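Local atomic coordinates of sugar ABC transporter substrate-binding protein, BlMnBP1 (Bifidobacterium animalis subsp. lactis ATCC 27673, PDB entry 6I5R), a protein that binds manno-oligosaccharides such as mannobiose as the extracellular solute-binding component of an ABC transporter, probably delivering them for uptake. Residues F115-T121 / G138-I143. Residues are numbered along the deposited sequence; the frame is centred on the assembly and turned at random.
Sequences FVPYGET and GQTYGI. With ZN (zinc ion), chain H.
Ile143 sets CG1 over the centre of the Tyr118 ring, 3.8 Å from its centroid and 12° off the normal, a CH-pi contact beside a short antiparallel pairing and an example of one residue, Tyr118, serving through both side chain and backbone. With chi1 at -72°, CG beside the backbone N, the Tyr118 ring lies against 140-143, and its edge atom CE2 comes 3.4 Å from Tyr141 O. On the backbone side, Tyr118 N donates to Thr140 O at 2.8 Å. Thr140 N returns a bond to Gly119 O, and Thr121 N reaches Gly138 O from well above the carbonyl plane. Beside these, the hydroxyl of Thr121 donates to Thr140 OG1 (2.9 Å between the OG1 atoms), which also bonds Ala131 O. Farther along, Pro117 CB packs obliquely on the Tyr141 ring, 3.7 Å from CE2, while Phe115 O meets that ring at its edge. A water donates to both Val116 O and Tyr141 O, bridging the two backbones.

In the next shell, Tyr118 OH is hydrogen-bonded to Tyr323 O, and Met338 and Val341 of helix 331-346 pack against the side chain. A leucine in place of this tyrosine, lacking ring and hydroxyl, would probably leave Tyr323 O without this partner and Ile143 CG1 without a face to pack on.

At the outer end, Glu120, N-cap of helix 121-124, grips a zinc ion through both carboxylate oxygens. Where 119-120 joins the start of strand 139-155, the buried hydroxyls of Tyr118 and Thr140 thus have protein partners, while Glu120 turns its carboxylate to the metal.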
loop_
_atom_site.group_PDB
_atom_site.type_symbol
_atom_site.label_atom_id
_atom_site.label_comp_id
_atom_site.label_asym_id
_atom_site.label_seq_id
_atom_site.Cartn_x
_atom_site.Cartn_y
_atom_site.Cartn_z
ATOM N N PHE A 115 -11.484 -7.007 15.554
ATOM C CA PHE A 115 -11.783 -5.631 15.214
ATOM C C PHE A 115 -13.266 -5.369 15.376
ATOM O O PHE A 115 -14.113 -6.248 15.142
ATOM C CB PHE A 115 -11.363 -5.286 13.759
ATOM C CG PHE A 115 -9.875 -5.389 13.515
ATOM C CD1 PHE A 115 -8.980 -4.611 14.228
ATOM C CD2 PHE A 115 -9.381 -6.274 12.598
ATOM C CE1 PHE A 115 -7.624 -4.741 14.027
ATOM C CE2 PHE A 115 -8.030 -6.400 12.393
ATOM C CZ PHE A 115 -7.153 -5.641 13.122
ATOM N N VAL A 116 -13.559 -4.141 15.772
ATOM C CA VAL A 116 -14.946 -3.672 15.880
ATOM C C VAL A 116 -15.509 -3.444 14.483
ATOM O O VAL A 116 -14.891 -2.730 13.685
ATOM C CB VAL A 116 -15.006 -2.380 16.689
ATOM C CG1 VAL A 116 -16.456 -1.871 16.775
ATOM C CG2 VAL A 116 -14.403 -2.577 18.070
ATOM N N PRO A 117 -16.682 -3.972 14.154
ATOM C CA PRO A 117 -17.297 -3.610 12.868
ATOM C C PRO A 117 -17.770 -2.164 12.914
ATOM O O PRO A 117 -18.399 -1.735 13.881
ATOM C CB PRO A 117 -18.466 -4.603 12.728
ATOM C CG PRO A 117 -18.782 -5.029 14.134
ATOM C CD PRO A 117 -17.509 -4.911 14.941
ATOM N N TYR A 118 -17.396 -1.396 11.886
ATOM C CA TYR A 118 -17.865 -0.028 11.750
ATOM C C TYR A 118 -19.333 0.025 11.359
ATOM O O TYR A 118 -19.980 1.042 11.605
ATOM C CB TYR A 118 -17.062 0.730 10.681
ATOM C CG TYR A 118 -15.653 1.054 11.106
ATOM C CD1 TYR A 118 -15.379 2.146 11.921
ATOM C CD2 TYR A 118 -14.590 0.279 10.675
ATOM C CE1 TYR A 118 -14.079 2.438 12.311
ATOM C CE2 TYR A 118 -13.320 0.533 11.086
ATOM C CZ TYR A 118 -13.049 1.612 11.882
ATOM O OH TYR A 118 -11.744 1.839 12.251
ATOM N N GLY A 119 -19.854 -1.023 10.743
ATOM C CA GLY A 119 -21.198 -1.004 10.191
ATOM C C GLY A 119 -21.306 -1.928 8.993
ATOM O O GLY A 119 -20.316 -2.407 8.462
ATOM N N GLU A 120 -22.551 -2.203 8.596
ATOM C CA GLU A 120 -22.786 -2.983 7.389
ATOM C C GLU A 120 -22.007 -2.355 6.248
ATOM O O GLU A 120 -22.032 -1.137 6.072
ATOM C CB GLU A 120 -24.266 -2.996 6.991
ATOM C CG GLU A 120 -25.126 -4.147 7.503
ATOM C CD GLU A 120 -26.514 -4.122 6.858
ATOM O OE1 GLU A 120 -26.639 -4.146 5.632
ATOM O OE2 GLU A 120 -27.514 -4.043 7.567
ATOM N N THR A 121 -21.371 -3.185 5.423
ATOM C CA THR A 121 -20.607 -2.641 4.304
ATOM C C THR A 121 -21.505 -1.850 3.350
ATOM O O THR A 121 -21.123 -0.782 2.849
ATOM C CB THR A 121 -19.888 -3.764 3.563
ATOM O OG1 THR A 121 -19.076 -4.502 4.481
ATOM C CG2 THR A 121 -19.009 -3.205 2.462
ATOM N N GLY A 138 -20.203 -9.288 5.325
ATOM C CA GLY A 138 -21.082 -8.133 5.177
ATOM C C GLY A 138 -20.831 -6.967 6.111
ATOM O O GLY A 138 -21.639 -6.022 6.152
ATOM N N GLN A 139 -19.755 -7.003 6.882
ATOM C CA GLN A 139 -19.407 -5.916 7.785
ATOM C C GLN A 139 -18.042 -5.367 7.381
ATOM O O GLN A 139 -17.158 -6.127 6.974
ATOM C CB GLN A 139 -19.365 -6.384 9.228
ATOM C CG GLN A 139 -20.659 -6.879 9.800
ATOM C CD GLN A 139 -21.644 -5.754 10.142
ATOM O OE1 GLN A 139 -21.265 -4.743 10.713
ATOM N NE2 GLN A 139 -22.930 -5.953 9.816
ATOM N N THR A 140 -17.891 -4.055 7.506
ATOM C CA THR A 140 -16.622 -3.366 7.303
ATOM C C THR A 140 -15.866 -3.196 8.625
ATOM O O THR A 140 -16.401 -2.643 9.598
ATOM C CB THR A 140 -16.897 -2.010 6.657
ATOM O OG1 THR A 140 -17.493 -2.197 5.359
ATOM C CG2 THR A 140 -15.621 -1.225 6.510
ATOM N N TYR A 141 -14.614 -3.672 8.648
ATOM C CA TYR A 141 -13.765 -3.646 9.834
ATOM C C TYR A 141 -12.571 -2.698 9.722
ATOM O O TYR A 141 -11.872 -2.482 10.722
ATOM C CB TYR A 141 -13.256 -5.061 10.132
ATOM C CG TYR A 141 -14.343 -6.020 10.480
ATOM C CD1 TYR A 141 -14.976 -6.800 9.508
ATOM C CD2 TYR A 141 -14.735 -6.176 11.800
ATOM C CE1 TYR A 141 -15.960 -7.690 9.855
ATOM C CE2 TYR A 141 -15.722 -7.031 12.142
ATOM C CZ TYR A 141 -16.325 -7.805 11.182
ATOM O OH TYR A 141 -17.330 -8.679 11.571
ATOM N N GLY A 142 -12.314 -2.142 8.552
ATOM C CA GLY A 142 -11.249 -1.169 8.397
ATOM C C GLY A 142 -11.659 -0.063 7.450
ATOM O O GLY A 142 -12.417 -0.274 6.505
ATOM N N ILE A 143 -11.156 1.135 7.734
ATOM C CA ILE A 143 -11.315 2.305 6.878
ATOM C C ILE A 143 -9.926 2.749 6.430
ATOM O O ILE A 143 -9.028 2.920 7.258
ATOM C CB ILE A 143 -12.031 3.452 7.613
ATOM C CG1 ILE A 143 -13.381 2.967 8.169
ATOM C CG2 ILE A 143 -12.195 4.662 6.700
ATOM C CD1 ILE A 143 -14.259 4.074 8.758
HETATM ZN ZN ZN H . -28.725 -4.241 5.638
HETATM O O HOH W 1 -12.217 -1.928 13.394
HETATM O O HOH W 2 -29.018 -2.175 5.871
HETATM O O HOH W 3 -29.741 -3.942 6.925
#